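Local structure of 3-oxosteroid 1-dehydrogenase (Sterolibacterium denitrificans, 7P18) at residues S235-G240 with R245-V250; V266-G271 with G301-A306; N445-A448 with R454-D457. The protein probably catalyses the FAD-dependent 1,2-desaturation of 3-oxosteroids to 3-oxo-delta1-steroids, passing the electrons to an acceptor. All blocks are in the same frame, centred on the assembly; numbering follows the deposited sequence.

Interaction 1. Residues S235-G240 with R245-V250; sequences SLITEG and RVTGIV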
ATOM      1  N   SER A 235       0.645  13.567 -22.747  1.00 30.26           N
ATOM      2  CA  SER A 235       0.604  12.663 -23.919  1.00 30.59           C
ATOM      3  C   SER A 235       2.008  12.172 -24.289  1.00 26.54           C
ATOM      4  O   SER A 235       3.001  12.721 -23.851  1.00 25.62           O
ATOM      5  CB  SER A 235      -0.097  13.335 -25.079  1.00 33.60           C
ATOM      6  OG  SER A 235       0.649  14.463 -25.491  1.00 34.51           O
ATOM      7  N   LEU A 236       2.051  11.127 -25.085  1.00 29.92           N
ATOM      8  CA  LEU A 236       3.309  10.532 -25.592  1.00 28.87           C
ATOM      9  C   LEU A 236       3.637  11.168 -26.955  1.00 27.13           C
ATOM     10  O   LEU A 236       2.696  11.453 -27.722  1.00 29.55           O
ATOM     11  CB  LEU A 236       3.068   9.024 -25.735  1.00 28.96           C
ATOM     12  CG  LEU A 236       2.921   8.248 -24.419  1.00 28.04           C
ATOM     13  CD1 LEU A 236       2.358   6.847 -24.660  1.00 30.74           C
ATOM     14  CD2 LEU A 236       4.237   8.174 -23.721  1.00 28.86           C
ATOM     15  N   ILE A 237       4.915  11.371 -27.231  1.00 30.50           N
ATOM     16  CA  ILE A 237       5.423  11.703 -28.599  1.00 30.80           C
ATOM     17  C   ILE A 237       5.891  10.386 -29.242  1.00 32.88           C
ATOM     18  O   ILE A 237       6.635   9.649 -28.608  1.00 30.14           O
ATOM     19  CB  ILE A 237       6.522  12.778 -28.511  1.00 33.62           C
ATOM     20  CG1 ILE A 237       5.973  14.030 -27.807  1.00 35.37           C
ATOM     21  CG2 ILE A 237       7.096  13.083 -29.890  1.00 37.30           C
ATOM     22  CD1 ILE A 237       7.009  15.052 -27.416  1.00 41.02           C
ATOM     23  N   THR A 238       5.429  10.079 -30.452  1.00 34.44           N
ATOM     24  CA  THR A 238       5.868   8.875 -31.200  1.00 37.15           C
ATOM     25  C   THR A 238       6.415   9.232 -32.595  1.00 39.98           C
ATOM     26  O   THR A 238       6.140  10.314 -33.088  1.00 33.73           O
ATOM     27  CB  THR A 238       4.730   7.868 -31.335  1.00 36.92           C
ATOM     28  OG1 THR A 238       3.736   8.477 -32.146  1.00 37.47           O
ATOM     29  CG2 THR A 238       4.140   7.460 -29.996  1.00 38.59           C
ATOM     30  N   GLU A 239       7.187   8.306 -33.162  1.00 39.73           N
ATOM     31  CA  GLU A 239       7.681   8.305 -34.565  1.00 40.79           C
ATOM     32  C   GLU A 239       7.454   6.910 -35.155  1.00 47.43           C
ATOM     33  O   GLU A 239       7.392   5.946 -34.356  1.00 42.13           O
ATOM     34  CB  GLU A 239       9.172   8.622 -34.620  1.00 43.62           C
ATOM     35  CG  GLU A 239       9.515  10.008 -34.129  1.00 49.49           C
ATOM     36  CD  GLU A 239      11.008  10.319 -34.170  1.00 48.89           C
ATOM     37  OE1 GLU A 239      11.805   9.394 -34.461  1.00 52.76           O
ATOM     38  OE2 GLU A 239      11.378  11.481 -33.895  1.00 56.29           O
ATOM     39  N   GLY A 240       7.381   6.822 -36.493  1.00 46.77           N
ATOM     40  CA  GLY A 240       7.299   5.560 -37.250  1.00 48.44           C
ATOM     41  C   GLY A 240       5.974   5.475 -37.968  1.00 54.01           C
ATOM     42  O   GLY A 240       4.958   5.847 -37.373  1.00 60.39           O
ATOM     43  N   ARG A 245       7.309   4.106 -32.110  1.00 38.94           N
ATOM     44  CA  ARG A 245       8.333   4.151 -31.050  1.00 37.24           C
ATOM     45  C   ARG A 245       8.038   5.423 -30.266  1.00 31.61           C
ATOM     46  O   ARG A 245       7.574   6.391 -30.875  1.00 32.82           O
ATOM     47  CB  ARG A 245       9.735   4.184 -31.681  1.00 44.22           C
ATOM     48  CG  ARG A 245      10.886   4.419 -30.717  1.00 52.18           C
ATOM     49  CD  ARG A 245      12.221   4.238 -31.413  1.00 59.67           C
ATOM     50  NE  ARG A 245      12.344   5.190 -32.504  1.00 66.41           N
ATOM     51  CZ  ARG A 245      13.149   6.254 -32.533  1.00 69.45           C
ATOM     52  NH1 ARG A 245      13.938   6.541 -31.506  1.00 74.91           N
ATOM     53  NH2 ARG A 245      13.162   7.030 -33.608  1.00 63.86           N
ATOM     54  N   VAL A 246       8.311   5.413 -28.970  1.00 30.18           N
ATOM     55  CA  VAL A 246       8.069   6.591 -28.100  1.00 31.20           C
ATOM     56  C   VAL A 246       9.384   7.338 -28.003  1.00 27.33           C
ATOM     57  O   VAL A 246      10.406   6.704 -27.636  1.00 31.37           O
ATOM     58  CB  VAL A 246       7.539   6.174 -26.714  1.00 27.88           C
ATOM     59  CG1 VAL A 246       7.696   7.289 -25.709  1.00 29.56           C
ATOM     60  CG2 VAL A 246       6.100   5.737 -26.824  1.00 25.88           C
ATOM     61  N   THR A 247       9.359   8.638 -28.313  1.00 27.17           N
ATOM     62  CA  THR A 247      10.580   9.483 -28.404  1.00 30.03           C
ATOM     63  C   THR A 247      10.524  10.620 -27.389  1.00 29.64           C
ATOM     64  O   THR A 247      11.519  11.368 -27.281  1.00 34.25           O
ATOM     65  CB  THR A 247      10.731  10.031 -29.828  1.00 31.81           C
ATOM     66  OG1 THR A 247       9.537  10.752 -30.133  1.00 33.15           O
ATOM     67  CG2 THR A 247      10.884   8.925 -30.841  1.00 34.20           C
ATOM     68  N   GLY A 248       9.408  10.745 -26.653  1.00 29.29           N
ATOM     69  CA  GLY A 248       9.262  11.820 -25.665  1.00 29.29           C
ATOM     70  C   GLY A 248       7.860  11.920 -25.100  1.00 27.70           C
ATOM     71  O   GLY A 248       7.034  11.033 -25.343  1.00 29.70           O
ATOM     72  N   ILE A 249       7.595  13.015 -24.388  1.00 28.14           N
ATOM     73  CA  ILE A 249       6.259  13.298 -23.810  1.00 28.60           C
ATOM     74  C   ILE A 249       5.935  14.777 -24.009  1.00 33.30           C
ATOM     75  O   ILE A 249       6.862  15.572 -24.118  1.00 32.25           O
ATOM     76  CB  ILE A 249       6.223  12.933 -22.315  1.00 31.22           C
ATOM     77  CG1 ILE A 249       7.175  13.785 -21.477  1.00 29.71           C
ATOM     78  CG2 ILE A 249       6.492  11.445 -22.139  1.00 32.18           C
ATOM     79  CD1 ILE A 249       7.029  13.618 -19.972  1.00 30.46           C
ATOM     80  N   VAL A 250       4.651  15.094 -23.957  1.00 30.66           N
ATOM     81  CA  VAL A 250       4.147  16.482 -23.718  1.00 32.94           C
ATOM     82  C   VAL A 250       3.745  16.595 -22.246  1.00 30.45           C
ATOM     83  O   VAL A 250       2.954  15.743 -21.778  1.00 29.74           O
ATOM     84  CB  VAL A 250       2.940  16.790 -24.615  1.00 33.30           C
ATOM     85  CG1 VAL A 250       2.495  18.240 -24.432  1.00 34.28           C
ATOM     86  CG2 VAL A 250       3.231  16.455 -26.085  1.00 36.32           C
TER

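Interaction 2. Residues V266-G271 with G301-A306; sequences VVLGAG and GDTIRA. With FAD (flavin-adenine dinucleotide), chain C.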
ATOM      1  N   VAL A 266      11.194   6.393 -21.995  1.00 28.26           N
ATOM      2  CA  VAL A 266      10.178   7.006 -21.105  1.00 27.12           C
ATOM      3  C   VAL A 266       9.717   5.911 -20.158  1.00 26.50           C
ATOM      4  O   VAL A 266       9.243   4.879 -20.665  1.00 28.63           O
ATOM      5  CB  VAL A 266       8.995   7.561 -21.912  1.00 26.81           C
ATOM      6  CG1 VAL A 266       7.828   7.968 -21.022  1.00 25.06           C
ATOM      7  CG2 VAL A 266       9.451   8.709 -22.816  1.00 27.07           C
ATOM      8  N   VAL A 267       9.811   6.173 -18.861  1.00 26.11           N
ATOM      9  CA  VAL A 267       9.331   5.232 -17.818  1.00 25.69           C
ATOM     10  C   VAL A 267       8.038   5.800 -17.232  1.00 25.32           C
ATOM     11  O   VAL A 267       8.108   6.877 -16.597  1.00 28.70           O
ATOM     12  CB  VAL A 267      10.383   5.008 -16.732  1.00 27.17           C
ATOM     13  CG1 VAL A 267       9.889   4.017 -15.681  1.00 24.60           C
ATOM     14  CG2 VAL A 267      11.699   4.565 -17.344  1.00 27.84           C
ATOM     15  N   LEU A 268       6.919   5.112 -17.455  1.00 24.47           N
ATOM     16  CA  LEU A 268       5.612   5.493 -16.864  1.00 24.34           C
ATOM     17  C   LEU A 268       5.537   4.895 -15.462  1.00 23.77           C
ATOM     18  O   LEU A 268       5.315   3.664 -15.344  1.00 25.62           O
ATOM     19  CB  LEU A 268       4.482   4.988 -17.754  1.00 24.57           C
ATOM     20  CG  LEU A 268       4.513   5.549 -19.185  1.00 26.35           C
ATOM     21  CD1 LEU A 268       3.352   4.992 -19.969  1.00 25.85           C
ATOM     22  CD2 LEU A 268       4.530   7.081 -19.205  1.00 27.15           C
ATOM     23  N   GLY A 269       5.684   5.729 -14.447  1.00 24.05           N
ATOM     24  CA  GLY A 269       5.476   5.364 -13.030  1.00 22.90           C
ATOM     25  C   GLY A 269       4.515   6.321 -12.331  1.00 21.87           C
ATOM     26  O   GLY A 269       4.843   6.808 -11.251  1.00 22.09           O
ATOM     27  N   ALA A 270       3.359   6.541 -12.939  1.00 22.92           N
ATOM     28  CA  ALA A 270       2.399   7.591 -12.540  1.00 24.96           C
ATOM     29  C   ALA A 270       1.293   7.024 -11.669  1.00 22.60           C
ATOM     30  O   ALA A 270       0.300   7.743 -11.474  1.00 22.78           O
ATOM     31  CB  ALA A 270       1.825   8.217 -13.777  1.00 23.49           C
ATOM     32  N   GLY A 271       1.395   5.764 -11.241  1.00 20.92           N
ATOM     33  CA  GLY A 271       0.330   5.132 -10.441  1.00 22.40           C
ATOM     34  C   GLY A 271      -0.865   4.717 -11.248  1.00 22.53           C
ATOM     35  O   GLY A 271      -0.768   4.674 -12.498  1.00 23.21           O
ATOM     36  N   GLY A 301      -5.163   7.822 -13.984  1.00 22.70           N
ATOM     37  CA  GLY A 301      -5.078   6.952 -15.176  1.00 22.99           C
ATOM     38  C   GLY A 301      -4.591   7.724 -16.409  1.00 23.44           C
ATOM     39  O   GLY A 301      -4.815   7.238 -17.530  1.00 25.28           O
ATOM     40  N   ASP A 302      -3.901   8.844 -16.213  1.00 23.26           N
ATOM     41  CA  ASP A 302      -3.507   9.776 -17.308  1.00 26.58           C
ATOM     42  C   ASP A 302      -2.549   9.082 -18.298  1.00 25.90           C
ATOM     43  O   ASP A 302      -2.677   9.287 -19.500  1.00 28.26           O
ATOM     44  CB  ASP A 302      -2.832  11.024 -16.767  1.00 25.59           C
ATOM     45  CG  ASP A 302      -3.673  11.868 -15.800  1.00 28.23           C
ATOM     46  OD1 ASP A 302      -4.890  11.735 -15.814  1.00 25.97           O
ATOM     47  OD2 ASP A 302      -3.068  12.643 -15.054  1.00 25.07           O
ATOM     48  N   THR A 303      -1.600   8.294 -17.824  1.00 26.17           N
ATOM     49  CA  THR A 303      -0.611   7.606 -18.701  1.00 27.71           C
ATOM     50  C   THR A 303      -1.220   6.328 -19.258  1.00 31.47           C
ATOM     51  O   THR A 303      -0.813   5.906 -20.366  1.00 28.79           O
ATOM     52  CB  THR A 303       0.717   7.333 -17.994  1.00 25.37           C
ATOM     53  OG1 THR A 303       0.484   6.330 -16.992  1.00 28.29           O
ATOM     54  CG2 THR A 303       1.306   8.568 -17.378  1.00 23.96           C
ATOM     55  N   ILE A 304      -2.153   5.703 -18.540  1.00 26.22           N
ATOM     56  CA  ILE A 304      -2.828   4.475 -19.014  1.00 27.01           C
ATOM     57  C   ILE A 304      -3.611   4.825 -20.283  1.00 28.45           C
ATOM     58  O   ILE A 304      -3.458   4.126 -21.330  1.00 27.81           O
ATOM     59  CB  ILE A 304      -3.704   3.854 -17.894  1.00 25.59           C
ATOM     60  CG1 ILE A 304      -2.816   3.300 -16.772  1.00 26.14           C
ATOM     61  CG2 ILE A 304      -4.598   2.784 -18.476  1.00 29.26           C
ATOM     62  CD1 ILE A 304      -3.559   2.846 -15.522  1.00 28.47           C
ATOM     63  N   ARG A 305      -4.398   5.893 -20.236  1.00 28.81           N
ATOM     64  CA  ARG A 305      -5.238   6.302 -21.400  1.00 31.19           C
ATOM     65  C   ARG A 305      -4.322   6.617 -22.602  1.00 30.45           C
ATOM     66  O   ARG A 305      -4.587   6.140 -23.712  1.00 32.29           O
ATOM     67  CB  ARG A 305      -6.116   7.494 -20.996  1.00 33.46           C
ATOM     68  CG  ARG A 305      -7.283   7.113 -20.088  1.00 33.21           C
ATOM     69  CD  ARG A 305      -8.323   8.228 -19.871  1.00 35.37           C
ATOM     70  NE  ARG A 305      -7.724   9.569 -19.734  1.00 34.30           N
ATOM     71  CZ  ARG A 305      -7.265  10.102 -18.602  1.00 39.47           C
ATOM     72  NH1 ARG A 305      -7.317   9.439 -17.456  1.00 33.35           N
ATOM     73  NH2 ARG A 305      -6.736  11.309 -18.615  1.00 42.26           N
ATOM     74  N   ALA A 306      -3.262   7.371 -22.367  1.00 29.74           N
ATOM     75  CA  ALA A 306      -2.338   7.863 -23.423  1.00 30.31           C
ATOM     76  C   ALA A 306      -1.621   6.692 -24.088  1.00 33.29           C
ATOM     77  O   ALA A 306      -1.482   6.681 -25.335  1.00 33.49           O
ATOM     78  CB  ALA A 306      -1.382   8.836 -22.818  1.00 29.56           C
TER
HETATM   79  PA  FAD C 601       2.427   6.427  -6.434  1.00 22.25           P
HETATM   80  O1A FAD C 601       3.281   6.103  -5.262  1.00 20.93           O
HETATM   81  O2A FAD C 601       1.062   6.927  -6.044  1.00 21.24           O
HETATM   82  O5B FAD C 601       3.200   7.507  -7.297  1.00 22.27           O
HETATM   83  C5B FAD C 601       2.592   7.984  -8.526  1.00 21.40           C
HETATM   84  C4B FAD C 601       2.944   9.432  -8.687  1.00 20.82           C
HETATM   85  O4B FAD C 601       2.649   9.837 -10.051  1.00 24.47           O
HETATM   86  C3B FAD C 601       2.181  10.412  -7.771  1.00 22.05           C
HETATM   87  O3B FAD C 601       3.076  11.295  -7.104  1.00 22.28           O
HETATM   88  C2B FAD C 601       1.241  11.141  -8.735  1.00 24.19           C
HETATM   89  O2B FAD C 601       0.844  12.421  -8.262  1.00 23.55           O
HETATM   90  C1B FAD C 601       2.040  11.101 -10.038  1.00 23.41           C
HETATM   91  N9A FAD C 601       1.244  11.282 -11.252  1.00 24.23           N
HETATM   92  C8A FAD C 601      -0.038  10.887 -11.509  1.00 22.74           C
HETATM   93  N7A FAD C 601      -0.479  11.313 -12.689  1.00 24.82           N
HETATM   94  C5A FAD C 601       0.604  11.983 -13.244  1.00 22.91           C
HETATM   95  C6A FAD C 601       0.788  12.650 -14.475  1.00 22.67           C
HETATM   96  N6A FAD C 601      -0.173  12.820 -15.391  1.00 22.78           N
HETATM   97  N1A FAD C 601       1.996  13.208 -14.701  1.00 22.24           N
HETATM   98  C2A FAD C 601       2.944  13.080 -13.768  1.00 23.26           C
HETATM   99  N3A FAD C 601       2.867  12.542 -12.546  1.00 23.85           N
HETATM  100  C4A FAD C 601       1.660  11.979 -12.362  1.00 24.95           C
HETATM  101  N1  FAD C 601       2.229  -1.181  -0.608  1.00 21.16           N
HETATM  102  C2  FAD C 601       3.299  -1.933  -0.264  1.00 23.27           C
HETATM  103  O2  FAD C 601       3.806  -2.731  -1.074  1.00 21.63           O
HETATM  104  N3  FAD C 601       3.873  -1.828   0.939  1.00 21.91           N
HETATM  105  C4  FAD C 601       3.264  -1.174   1.991  1.00 24.80           C
HETATM  106  O4  FAD C 601       3.897  -1.027   3.031  1.00 23.17           O
HETATM  107  C4X FAD C 601       2.116  -0.391   1.697  1.00 24.67           C
HETATM  108  N5  FAD C 601       1.523   0.285   2.668  1.00 24.67           N
HETATM  109  C5X FAD C 601       0.462   1.090   2.328  1.00 22.08           C
HETATM  110  C6  FAD C 601      -0.130   1.898   3.326  1.00 25.62           C
HETATM  111  C7  FAD C 601      -1.112   2.830   3.019  1.00 25.05           C
HETATM  112  C7M FAD C 601      -1.711   3.707   4.099  1.00 24.43           C
HETATM  113  C8  FAD C 601      -1.482   3.010   1.674  1.00 23.71           C
HETATM  114  C8M FAD C 601      -2.533   4.042   1.302  1.00 27.91           C
HETATM  115  C9  FAD C 601      -0.973   2.171   0.703  1.00 22.55           C
HETATM  116  C9A FAD C 601       0.042   1.236   0.987  1.00 23.19           C
HETATM  117  N10 FAD C 601       0.593   0.385   0.017  1.00 22.20           N
HETATM  118  C10 FAD C 601       1.669  -0.436   0.331  1.00 23.65           C
HETATM  119  C1' FAD C 601       0.236   0.530  -1.399  1.00 20.37           C
HETATM  120  C2' FAD C 601       1.277   1.426  -2.106  1.00 20.47           C
HETATM  121  O2' FAD C 601       1.456   2.681  -1.452  1.00 19.97           O
HETATM  122  C3' FAD C 601       0.944   1.671  -3.588  1.00 19.24           C
HETATM  123  O3' FAD C 601       0.420   0.498  -4.215  1.00 20.05           O
HETATM  124  C4' FAD C 601       2.152   2.206  -4.328  1.00 20.17           C
HETATM  125  O4' FAD C 601       2.623   3.348  -3.627  1.00 21.86           O
HETATM  126  C5' FAD C 601       1.885   2.558  -5.776  1.00 20.20           C
HETATM  127  O5' FAD C 601       3.103   3.141  -6.277  1.00 20.79           O
HETATM  128  P   FAD C 601       3.120   3.864  -7.692  1.00 21.66           P
HETATM  129  O1P FAD C 601       4.508   4.329  -7.800  1.00 21.93           O
HETATM  130  O2P FAD C 601       2.471   3.079  -8.741  1.00 20.91           O
HETATM  131  O3P FAD C 601       2.184   5.183  -7.439  1.00 22.35           O
HETATM  132  O   HOH W   1      -1.976   7.518 -12.784  1.00 22.28           O

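Interaction 3. Residues N445-A448 with R454-D457; sequences NQYA and REFD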
ATOM      1  N   ASN A 445     -18.877 -15.646  20.821  1.00 31.74           N
ATOM      2  CA  ASN A 445     -18.597 -15.880  22.260  1.00 32.36           C
ATOM      3  C   ASN A 445     -18.264 -17.366  22.462  1.00 28.99           C
ATOM      4  O   ASN A 445     -17.319 -17.650  23.226  1.00 34.46           O
ATOM      5  CB  ASN A 445     -19.743 -15.298  23.106  1.00 33.65           C
ATOM      6  CG  ASN A 445     -19.757 -13.779  23.057  1.00 34.34           C
ATOM      7  OD1 ASN A 445     -18.852 -13.168  22.477  1.00 33.47           O
ATOM      8  ND2 ASN A 445     -20.792 -13.158  23.613  1.00 34.11           N
ATOM      9  N   GLN A 446     -18.969 -18.268  21.784  1.00 32.80           N
ATOM     10  CA  GLN A 446     -18.662 -19.720  21.823  1.00 37.70           C
ATOM     11  C   GLN A 446     -17.278 -19.966  21.215  1.00 39.83           C
ATOM     12  O   GLN A 446     -16.490 -20.717  21.827  1.00 37.76           O
ATOM     13  CB  GLN A 446     -19.661 -20.556  21.041  1.00 38.87           C
ATOM     14  CG  GLN A 446     -21.102 -20.478  21.534  1.00 49.56           C
ATOM     15  CD  GLN A 446     -21.959 -21.299  20.597  1.00 56.97           C
ATOM     16  OE1 GLN A 446     -21.454 -22.193  19.920  1.00 60.19           O
ATOM     17  NE2 GLN A 446     -23.254 -21.009  20.542  1.00 58.49           N
ATOM     18  N   TYR A 447     -16.985 -19.358  20.056  1.00 35.16           N
ATOM     19  CA  TYR A 447     -15.692 -19.536  19.357  1.00 32.66           C
ATOM     20  C   TYR A 447     -14.540 -19.077  20.262  1.00 33.09           C
ATOM     21  O   TYR A 447     -13.474 -19.750  20.322  1.00 34.74           O
ATOM     22  CB  TYR A 447     -15.675 -18.781  18.026  1.00 30.88           C
ATOM     23  CG  TYR A 447     -16.702 -19.210  17.012  1.00 30.64           C
ATOM     24  CD1 TYR A 447     -17.299 -20.464  17.057  1.00 33.92           C
ATOM     25  CD2 TYR A 447     -17.033 -18.376  15.942  1.00 31.75           C
ATOM     26  CE1 TYR A 447     -18.235 -20.856  16.111  1.00 35.16           C
ATOM     27  CE2 TYR A 447     -17.972 -18.756  14.992  1.00 33.09           C
ATOM     28  CZ  TYR A 447     -18.575 -19.996  15.074  1.00 36.19           C
ATOM     29  OH  TYR A 447     -19.482 -20.376  14.136  1.00 41.26           O
ATOM     30  N   ALA A 448     -14.709 -17.931  20.932  1.00 32.50           N
ATOM     31  CA  ALA A 448     -13.648 -17.319  21.757  1.00 33.17           C
ATOM     32  C   ALA A 448     -13.307 -18.257  22.932  1.00 34.85           C
ATOM     33  O   ALA A 448     -12.098 -18.317  23.319  1.00 37.24           O
ATOM     34  CB  ALA A 448     -14.039 -15.943  22.223  1.00 31.99           C
ATOM     35  N   ARG A 454     -15.402 -21.555  13.908  1.00 30.94           N
ATOM     36  CA  ARG A 454     -15.849 -22.756  13.160  1.00 32.05           C
ATOM     37  C   ARG A 454     -16.271 -22.386  11.737  1.00 33.25           C
ATOM     38  O   ARG A 454     -16.375 -23.304  10.939  1.00 36.64           O
ATOM     39  CB  ARG A 454     -17.015 -23.440  13.871  1.00 34.89           C
ATOM     40  CG  ARG A 454     -16.665 -23.981  15.248  1.00 36.62           C
ATOM     41  CD  ARG A 454     -15.662 -25.132  15.221  1.00 40.46           C
ATOM     42  NE  ARG A 454     -15.295 -25.548  16.575  1.00 44.41           N
ATOM     43  CZ  ARG A 454     -14.321 -26.394  16.895  1.00 44.20           C
ATOM     44  NH1 ARG A 454     -13.561 -26.941  15.960  1.00 46.43           N
ATOM     45  NH2 ARG A 454     -14.077 -26.661  18.168  1.00 48.72           N
ATOM     46  N   GLU A 455     -16.500 -21.104  11.420  1.00 31.26           N
ATOM     47  CA  GLU A 455     -16.960 -20.684  10.072  1.00 33.39           C
ATOM     48  C   GLU A 455     -15.798 -20.190   9.212  1.00 29.54           C
ATOM     49  O   GLU A 455     -15.700 -20.612   8.064  1.00 30.11           O
ATOM     50  CB  GLU A 455     -18.076 -19.650  10.211  1.00 32.92           C
ATOM     51  CG  GLU A 455     -19.368 -20.295  10.696  1.00 38.22           C
ATOM     52  CD  GLU A 455     -20.427 -19.289  11.082  1.00 45.03           C
ATOM     53  OE1 GLU A 455     -21.018 -18.693  10.172  1.00 55.41           O
ATOM     54  OE2 GLU A 455     -20.620 -19.070  12.295  1.00 56.18           O
ATOM     55  N   PHE A 456     -14.953 -19.297   9.703  1.00 26.63           N
ATOM     56  CA  PHE A 456     -13.874 -18.700   8.863  1.00 28.23           C
ATOM     57  C   PHE A 456     -12.462 -18.871   9.458  1.00 28.12           C
ATOM     58  O   PHE A 456     -11.524 -18.291   8.865  1.00 25.61           O
ATOM     59  CB  PHE A 456     -14.227 -17.244   8.583  1.00 27.20           C
ATOM     60  CG  PHE A 456     -15.557 -17.095   7.889  1.00 27.72           C
ATOM     61  CD1 PHE A 456     -15.713 -17.525   6.580  1.00 28.21           C
ATOM     62  CD2 PHE A 456     -16.665 -16.611   8.569  1.00 28.59           C
ATOM     63  CE1 PHE A 456     -16.947 -17.436   5.953  1.00 28.64           C
ATOM     64  CE2 PHE A 456     -17.900 -16.514   7.949  1.00 29.50           C
ATOM     65  CZ  PHE A 456     -18.029 -16.903   6.628  1.00 29.07           C
ATOM     66  N   ASP A 457     -12.301 -19.608  10.556  1.00 26.85           N
ATOM     67  CA  ASP A 457     -10.988 -19.972  11.138  1.00 27.59           C
ATOM     68  C   ASP A 457     -10.118 -18.739  11.411  1.00 24.98           C
ATOM     69  O   ASP A 457      -8.869 -18.842  11.291  1.00 25.31           O
ATOM     70  CB  ASP A 457     -10.273 -21.005  10.252  1.00 31.80           C
ATOM     71  CG  ASP A 457      -9.157 -21.743  10.988  1.00 33.03           C
ATOM     72  OD1 ASP A 457      -9.310 -21.981  12.217  1.00 33.31           O
ATOM     73  OD2 ASP A 457      -8.134 -22.038  10.346  1.00 37.06           O
TER

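Interaction 1. Residues S235-G240 with R245-V250
The Glu239 and Arg245 side chains extend alongside each other in the same direction. Glu239 OE1 meets Arg245 NH2 at 2.9 Å in a salt bridge. The carboxylate and guanidinium planes stand 79° apart. The groups do not pair flat, and the bridge runs through OE1. Thr247 CG2 lies over the centre of the guanidinium face, 3.8 Å above its plane, and also packs on Glu239 CD.

The two strands form an antiparallel beta hairpin with a classic bulge. Thr247 and Gly248 both face Ile237, and the register shifts by one residue. Ile237 O takes Thr247 N at 2.9 Å, and Ile237 N gives a bond to Gly248 O. Thr247 OG1 adds a weak bond to Ile237 O.

Ile237 crosses Thr247 at about a right angle, with its CG2 against OG1. Its CG1 lies beside the backbone N (chi1 -57°). Ile237 CD1 reaches across to Ile249 O at 3.3 Å. CG1 also packs on Val250 CG2, which meets Ser235 OG. On the other face, the Leu236 and Val246 side chains cross obliquely, with Leu236 CD2 at 4.1 Å from Val246 CG1. Ile310 covers Leu236, Thr238 and Val246 there.

Interaction 2. Residues V266-G271 with G301-A306
Thr303 has chi1 at 69°, which places OG1 over its own backbone and sets CG2 toward Ala270 and Leu268. Leu268 has its CG beside its own backbone N (chi1 -60°), and an extended chi2 carries its two methyls up to Thr303. The contact belongs to the Rossmann-type FAD-binding fold. Strand 265-268 of the parallel sheet ends in the turn Gly269-Gly271, and helix 302-309 packs beside it.

The direct touch is apolar and buried. Thr303 CG2 lies 3.7 Å from Ala270 CB and 4.0 Å from Leu268 CD2. The Leu268 and Thr303 side chains overlap head to tail, and both leucine methyls, CD1 and CD2, touch Thr303 CB. The hydroxyl of Thr303 is turned to another partner, Asn527 OD1. That same oxygen accepts the backbone N of Ala270, so Asn527 ties the turn to the helix.

Both segments also face the cofactor. Asp302 OD2 accepts a hydrogen bond from the adenine amino group, FAD N6A, at 2.9 Å. Lys38 forms a salt bridge with the same oxygen. Asp302 OD1 is bonded to Thr300 OG1 and has a weak, long salt bridge to Arg305 NH2. On the strand side, Ala270 O approaches FAD C8A at 3.2 Å, and Gly271 CA lies close to phosphate oxygen O2P. One water spans the two segments: it lies 2.6 Å from Ala270 O and accepts a weak bond from Gly301 N at 3.4 Å.

Interaction 3. Residues N445-A448 with R454-D457
Tyr447 and Glu455 make the polar part of this contact. Tyr447 OH donates to Glu455 OE2 at 2.5 Å, a short bond. The acceptor uses its anti lone pair, the one turned away from the other carboxylate oxygen. OE2 comes in at the edge of the ring and in its plane. The carboxylate plane itself stands 76° from the ring, and the two side chains cross at about a right angle. Glu455 gets there with CG beside its backbone N (chi1 -72°) and an extended chain beyond it.

The packing part falls to Arg454. The backbone N of Arg454 sits 3.6 Å above the plane of the Tyr447 ring, over the centre. Arg454 CB and CG both approach Tyr447 CE1, each at 3.6 Å. The phenol is therefore covered on one face by the loop and bonded at its hydroxyl end. A bend at chi2 (-66°) turns the rest of Arg454 off the ring. Its guanidinium goes instead to a salt bridge between NH2 and Asp450 OD2, near the end of the helix.

Side-chain-to-backbone bonds come from Asp453. Its OD1 accepts both Glu455 N and Phe456 N, which shapes the loop where it passes the ring. Arg355 touches both Tyr447 and Phe456. The contact lies far from the cofactor and the steroid. It joins the end of helix 434-450 to the loop that follows, which doubles back over a tyrosine of the helix's last turns and is held by an Asx turn at Asp453.

Interactions 1 and 2 are neighbours, with centres 13 Å apart. Val266 of the parallel sheet packs on Val246 and Ile249 of the hairpin, and Leu236 CD1 lies against Ala306 O of the helix. Interaction 3 is on the opposite side of the chain's centre, about 44 Å from interaction 1 and 32 Å from interaction 2 between nearest atoms. Interaction 2 is the buried one, with the apolar groups of Leu268, Ala270 and Thr303 close to the cofactor. The other two are partly buried. Interaction 1 rests on backbone bonds between strands and ends in a solvent-facing ion pair. Interaction 3 depends on one tyrosine and a local loop.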